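Local coordinates for DNA repair and telomere maintenance protein nbs1 (Schizosaccharomyces pombe, PDB 3HUF) that serves in the MRN complex that repairs DNA double-strand breaks, its N-terminal FHA and BRCT domains binding phosphorylated proteins such as Ctp1, at residues S42-K45 against R46-R49; C222-S225 against L226-F229; S240-L243 against L244-L247. All coordinates share one frame; numbering follows the deposited sequence.

Contact 1: S42-K45 against R46-R49; sequences SISK and RHAR
H47 folds back on S44 and I43 in the phosphopeptide-recognition loop of the FHA domain, where the SxxH signature of the family, here S44 to H47, leads into strand 48-52. The buried side of this loop is close-fitting. ND1 of H47 accepts the backbone N-H of S44, with N to ND1 at 2.9 Å and an angle of 159° at the hydrogen, and the donor lies almost exactly in the ring plane. The imidazole reaches that amide because its CG stands anti to the backbone N (chi1 -167°), turning the ring edge back toward S44. Its other nitrogen, NE2, hydrogen-bonds to the carbonyl O of G78, so the ring is held at both nitrogens, which probably restricts its rotation. A histidine suits the place, offering an acceptor and a donor on opposite parts of one rigid ring. I43 adds the apolar part: its CG2 lies 3.8 Å from CB of H47, the two side chains crossing at about a right angle, and both also pack on L102. The outer side is looser. K45 directs the end of its bent chain away from R46-R49 and lies on the backbone of the bound peptide, while R46 is exposed, its side chain packing on I24 of strand 21-26. OG of S44 and the backbone N of K45 both hydrogen-bond to the modified side chain of the bound peptide; the bond to H47 is consistent with positioning S44 for this. OG of S44 stands beside its own backbone N (chi1 -55°), 3.5 Å from ND1 of H47.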
loop_
_atom_site.group_PDB
_atom_site.type_symbol
_atom_site.label_atom_id
_atom_site.label_comp_id
_atom_site.label_asym_id
_atom_site.label_seq_id
_atom_site.Cartn_x
_atom_site.Cartn_y
_atom_site.Cartn_z
ATOM N N SER A 42 -32.171 2.244 -20.370
ATOM C CA SER A 42 -31.593 1.344 -21.380
ATOM C C SER A 42 -30.735 0.220 -20.784
ATOM O O SER A 42 -30.181 -0.603 -21.516
ATOM C CB SER A 42 -30.781 2.150 -22.404
ATOM O OG SER A 42 -29.685 2.807 -21.763
ATOM N N ILE A 43 -30.658 0.185 -19.462
ATOM C CA ILE A 43 -29.945 -0.869 -18.737
ATOM C C ILE A 43 -30.901 -2.031 -18.505
ATOM O O ILE A 43 -32.005 -1.826 -18.024
ATOM C CB ILE A 43 -29.428 -0.336 -17.390
ATOM C CG1 ILE A 43 -28.525 0.868 -17.644
ATOM C CG2 ILE A 43 -28.672 -1.440 -16.585
ATOM C CD1 ILE A 43 -27.936 1.489 -16.394
ATOM N N SER A 44 -30.490 -3.240 -18.879
ATOM C CA SER A 44 -31.300 -4.440 -18.656
ATOM C C SER A 44 -31.419 -4.733 -17.176
ATOM O O SER A 44 -30.560 -4.316 -16.388
ATOM C CB SER A 44 -30.683 -5.644 -19.338
ATOM O OG SER A 44 -30.481 -5.375 -20.700
ATOM N N LYS A 45 -32.483 -5.452 -16.813
ATOM C CA LYS A 45 -32.739 -5.857 -15.433
ATOM C C LYS A 45 -31.529 -6.508 -14.762
ATOM O O LYS A 45 -31.146 -6.123 -13.666
ATOM C CB LYS A 45 -33.932 -6.806 -15.372
ATOM C CG LYS A 45 -35.241 -6.152 -15.707
ATOM C CD LYS A 45 -36.392 -7.075 -15.389
ATOM C CE LYS A 45 -37.386 -7.052 -16.516
ATOM N NZ LYS A 45 -36.762 -7.629 -17.736
ATOM N N ARG A 46 -30.971 -7.520 -15.418
ATOM C CA ARG A 46 -29.665 -8.071 -15.071
ATOM C C ARG A 46 -28.792 -7.790 -16.297
ATOM O O ARG A 46 -29.029 -8.376 -17.361
ATOM C CB ARG A 46 -29.752 -9.579 -14.829
ATOM C CG ARG A 46 -30.577 -10.004 -13.623
ATOM C CD ARG A 46 -30.682 -11.543 -13.500
ATOM N NE ARG A 46 -29.387 -12.221 -13.329
ATOM C CZ ARG A 46 -28.752 -12.908 -14.288
ATOM N NH1 ARG A 46 -29.281 -13.023 -15.507
ATOM N NH2 ARG A 46 -27.583 -13.491 -14.029
ATOM N N HIS A 47 -27.802 -6.903 -16.168
ATOM C CA HIS A 47 -27.129 -6.362 -17.358
ATOM C C HIS A 47 -25.708 -6.881 -17.597
ATOM O O HIS A 47 -25.376 -7.322 -18.709
ATOM C CB HIS A 47 -27.141 -4.826 -17.357
ATOM C CG HIS A 47 -26.751 -4.225 -18.673
ATOM N ND1 HIS A 47 -27.662 -3.674 -19.543
ATOM C CD2 HIS A 47 -25.545 -4.104 -19.274
ATOM C CE1 HIS A 47 -27.038 -3.241 -20.624
ATOM N NE2 HIS A 47 -25.750 -3.485 -20.480
ATOM N N ALA A 48 -24.877 -6.800 -16.566
ATOM C CA ALA A 48 -23.480 -7.185 -16.648
ATOM C C ALA A 48 -23.049 -8.012 -15.439
ATOM O O ALA A 48 -23.633 -7.905 -14.357
ATOM C CB ALA A 48 -22.586 -5.932 -16.763
ATOM N N ARG A 49 -22.015 -8.821 -15.636
ATOM C CA ARG A 49 -21.301 -9.437 -14.541
ATOM C C ARG A 49 -19.894 -8.845 -14.479
ATOM O O ARG A 49 -19.224 -8.751 -15.497
ATOM C CB ARG A 49 -21.246 -10.948 -14.733
ATOM C CG ARG A 49 -20.479 -11.667 -13.642
ATOM C CD ARG A 49 -20.326 -13.160 -13.943
ATOM N NE ARG A 49 -21.614 -13.765 -14.295
ATOM C CZ ARG A 49 -22.504 -14.241 -13.419
ATOM N NH1 ARG A 49 -22.265 -14.208 -12.103
ATOM N NH2 ARG A 49 -23.648 -14.755 -13.871
#

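Contact 2: C222-S225 against L226-F229; sequences CINS and LEGF
A run of overlapping beta turns carries the chain from helix 219-222 to the first strand of the second BRCT domain, and N224 and E227 meet at the ends of the middle one, a type I turn. ND2 of N224 gives a hydrogen bond to OE1 of E227 at 3.0 Å, nearly straight at 163°. The acceptor lies close to the amide plane, yet the amide comes to the carboxylate from above its plane, the two groups being turned 61° apart. E227 bends back to this position through its first torsion, which sets CG between the backbone N and the carbonyl carbon (chi1 70°). Were N224 replaced by an alanine, OE1 of E227 would probably lose this partner and its side chain be left free to turn. The preceding type II turn is closed at S225, a residue short enough to fold back: its OG donates to O of C222 at 2.8 Å, and its backbone N reaches the same oxygen from the same face at 3.3 Å. L226, suitably apolar, packs on L297 and I301 of helix 294-302, and C222 touches I301 of that helix and L170 of helix 163-170, while F229 leads directly into strand 230-234.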
loop_
_atom_site.group_PDB
_atom_site.type_symbol
_atom_site.label_atom_id
_atom_site.label_comp_id
_atom_site.label_asym_id
_atom_site.label_seq_id
_atom_site.Cartn_x
_atom_site.Cartn_y
_atom_site.Cartn_z
ATOM N N CYS A 222 13.944 13.052 10.749
ATOM C CA CYS A 222 14.924 11.976 10.582
ATOM C C CYS A 222 15.697 12.096 9.279
ATOM O O CYS A 222 16.900 11.820 9.231
ATOM C CB CYS A 222 14.228 10.616 10.622
ATOM S SG CYS A 222 14.414 9.746 12.165
ATOM N N ILE A 223 14.986 12.507 8.233
ATOM C CA ILE A 223 15.523 12.596 6.875
ATOM C C ILE A 223 16.610 13.666 6.772
ATOM O O ILE A 223 16.404 14.813 7.179
ATOM C CB ILE A 223 14.379 12.795 5.838
ATOM C CG1 ILE A 223 13.704 11.450 5.548
ATOM C CG2 ILE A 223 14.896 13.412 4.531
ATOM C CD1 ILE A 223 12.239 11.555 5.170
ATOM N N ASN A 224 17.770 13.252 6.257
ATOM C CA ASN A 224 18.989 14.078 6.161
ATOM C C ASN A 224 19.598 14.584 7.474
ATOM O O ASN A 224 20.250 15.632 7.492
ATOM C CB ASN A 224 18.825 15.228 5.159
ATOM C CG ASN A 224 19.299 14.858 3.768
ATOM O OD1 ASN A 224 18.710 14.005 3.103
ATOM N ND2 ASN A 224 20.371 15.500 3.320
ATOM N N SER A 225 19.415 13.838 8.562
ATOM C CA SER A 225 20.002 14.228 9.851
ATOM C C SER A 225 21.515 13.972 9.931
ATOM O O SER A 225 22.207 14.554 10.770
ATOM C CB SER A 225 19.257 13.593 11.044
ATOM O OG SER A 225 19.107 12.185 10.911
ATOM N N LEU A 226 22.026 13.116 9.052
ATOM C CA LEU A 226 23.453 12.799 9.037
ATOM C C LEU A 226 24.168 13.351 7.809
ATOM O O LEU A 226 25.198 12.798 7.396
ATOM C CB LEU A 226 23.676 11.289 9.101
ATOM C CG LEU A 226 23.143 10.479 10.276
ATOM C CD1 LEU A 226 23.538 9.038 10.078
ATOM C CD2 LEU A 226 23.700 11.005 11.592
ATOM N N GLU A 227 23.621 14.421 7.219
ATOM C CA GLU A 227 24.263 15.035 6.057
ATOM C C GLU A 227 25.626 15.587 6.471
ATOM O O GLU A 227 25.801 16.051 7.601
ATOM C CB GLU A 227 23.374 16.111 5.418
ATOM C CG GLU A 227 23.183 17.385 6.241
ATOM C CD GLU A 227 21.809 18.010 6.051
ATOM O OE1 GLU A 227 21.214 17.851 4.956
ATOM O OE2 GLU A 227 21.320 18.653 7.009
ATOM N N GLY A 228 26.599 15.484 5.568
ATOM C CA GLY A 228 27.986 15.805 5.894
ATOM C C GLY A 228 28.802 14.570 6.251
ATOM O O GLY A 228 30.021 14.548 6.056
ATOM N N PHE A 229 28.130 13.544 6.778
ATOM C CA PHE A 229 28.793 12.283 7.111
ATOM C C PHE A 229 28.905 11.356 5.903
ATOM O O PHE A 229 28.255 11.598 4.839
ATOM C CB PHE A 229 28.065 11.550 8.238
ATOM C CG PHE A 229 28.214 12.189 9.583
ATOM C CD1 PHE A 229 27.279 13.110 10.031
ATOM C CD2 PHE A 229 29.277 11.855 10.408
ATOM C CE1 PHE A 229 27.405 13.693 11.275
ATOM C CE2 PHE A 229 29.416 12.439 11.658
ATOM C CZ PHE A 229 28.478 13.359 12.093
#

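Contact 3: S240-L243 against L244-L247; sequences SHHL and LELL
H242, E245 and L246 meet on one side of helix 238-246, the imidazole taking the carboxylate at its edge and the leucine over a face. ND1 of H242 donates to OE2 of E245 at 3.2 Å, almost straight at 170°. The oxygen lies in the ring plane, while the carboxylate stands steeply across it, 75° from the ring. The ring comes toward the next turn because its CG is anti to the backbone N (chi1 -176°). There L246 makes a CH-pi contact, its CG 4.0 Å from the ring centroid and displaced toward the rim; CD2 comes within 3.6 Å of CE1 of H242. A histidine thus serves both, offering an N-H to the acid and a flat surface to the leucine. H241 lies less closely, its NE2 3.7 Å from OE1 of E245. Helical backbone bonds join L244 N to S240 O, E245 N to H241 O and L246 N to H242 O, while that from L247 N to L243 O is weak. The buried leucines turn to other partners: L243 packs on helix 163-170, L244 and L247 on helix 294-302, and L244 also on strand 250-254, which completes the beta-alpha-beta unit begun by strand 230-234.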
loop_
_atom_site.group_PDB
_atom_site.type_symbol
_atom_site.label_atom_id
_atom_site.label_comp_id
_atom_site.label_asym_id
_atom_site.label_seq_id
_atom_site.Cartn_x
_atom_site.Cartn_y
_atom_site.Cartn_z
ATOM N N SER A 240 19.026 -0.975 1.821
ATOM C CA SER A 240 19.851 -0.414 2.903
ATOM C C SER A 240 20.613 0.816 2.440
ATOM O O SER A 240 20.749 1.770 3.195
ATOM C CB SER A 240 20.756 -1.453 3.577
ATOM O OG SER A 240 21.139 -2.475 2.685
ATOM N N HIS A 241 21.071 0.799 1.188
ATOM C CA HIS A 241 21.659 1.981 0.534
ATOM C C HIS A 241 20.656 3.146 0.526
ATOM O O HIS A 241 20.997 4.281 0.868
ATOM C CB HIS A 241 22.094 1.654 -0.907
ATOM C CG HIS A 241 22.597 2.839 -1.678
ATOM N ND1 HIS A 241 23.938 3.125 -1.815
ATOM C CD2 HIS A 241 21.938 3.802 -2.369
ATOM C CE1 HIS A 241 24.084 4.221 -2.536
ATOM N NE2 HIS A 241 22.886 4.649 -2.889
ATOM N N HIS A 242 19.420 2.862 0.144
ATOM C CA HIS A 242 18.416 3.913 0.113
ATOM C C HIS A 242 18.063 4.408 1.518
ATOM O O HIS A 242 17.849 5.598 1.721
ATOM C CB HIS A 242 17.171 3.487 -0.659
ATOM C CG HIS A 242 16.146 4.573 -0.789
ATOM N ND1 HIS A 242 16.465 5.847 -1.210
ATOM C CD2 HIS A 242 14.812 4.578 -0.552
ATOM C CE1 HIS A 242 15.372 6.589 -1.225
ATOM N NE2 HIS A 242 14.357 5.847 -0.821
ATOM N N LEU A 243 18.011 3.487 2.472
ATOM C CA LEU A 243 17.827 3.822 3.876
ATOM C C LEU A 243 18.914 4.810 4.346
ATOM O O LEU A 243 18.591 5.858 4.917
ATOM C CB LEU A 243 17.787 2.536 4.724
ATOM C CG LEU A 243 17.787 2.506 6.263
ATOM C CD1 LEU A 243 17.126 3.685 6.876
ATOM C CD2 LEU A 243 17.096 1.245 6.740
ATOM N N LEU A 244 20.178 4.492 4.070
ATOM C CA LEU A 244 21.301 5.358 4.453
ATOM C C LEU A 244 21.345 6.680 3.680
ATOM O O LEU A 244 21.687 7.717 4.247
ATOM C CB LEU A 244 22.635 4.614 4.349
ATOM C CG LEU A 244 22.702 3.303 5.131
ATOM C CD1 LEU A 244 23.937 2.526 4.726
ATOM C CD2 LEU A 244 22.671 3.542 6.652
ATOM N N GLU A 245 21.010 6.631 2.392
ATOM C CA GLU A 245 20.766 7.840 1.602
ATOM C C GLU A 245 19.775 8.768 2.294
ATOM O O GLU A 245 20.050 9.952 2.461
ATOM C CB GLU A 245 20.184 7.480 0.243
ATOM C CG GLU A 245 21.114 7.688 -0.914
ATOM C CD GLU A 245 20.406 7.528 -2.250
ATOM O OE1 GLU A 245 21.042 7.850 -3.275
ATOM O OE2 GLU A 245 19.225 7.089 -2.276
ATOM N N LEU A 246 18.619 8.218 2.683
ATOM C CA LEU A 246 17.573 8.978 3.373
ATOM C C LEU A 246 18.046 9.666 4.657
ATOM O O LEU A 246 17.452 10.662 5.068
ATOM C CB LEU A 246 16.340 8.113 3.646
ATOM C CG LEU A 246 15.563 7.661 2.400
ATOM C CD1 LEU A 246 14.347 6.820 2.767
ATOM C CD2 LEU A 246 15.169 8.854 1.514
ATOM N N LEU A 247 19.120 9.150 5.262
ATOM C CA LEU A 247 19.734 9.768 6.432
ATOM C C LEU A 247 20.740 10.842 6.017
ATOM O O LEU A 247 21.324 11.511 6.865
ATOM C CB LEU A 247 20.402 8.713 7.324
ATOM C CG LEU A 247 19.506 7.568 7.819
ATOM C CD1 LEU A 247 20.295 6.522 8.602
ATOM C CD2 LEU A 247 18.330 8.088 8.650
#

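Contact 1 stands apart at the phosphopeptide-binding surface of the FHA domain, its centre about 59 Å from that of contact 2 and 53 Å from that of contact 3, on the other side of the chain's centre. Contacts 2 and 3 lie in the region of the second BRCT domain, their centres about 10 Å apart, and they join directly: the N of L226 meets the O of L247 at 2.8 Å, and the N of N224 meets the O of L246 at 2.9 Å, both probable hydrogen bonds. The turns of 222-229 are thus tied to the carbonyls of L246 and L247, whereas the bound peptide touches contact 1.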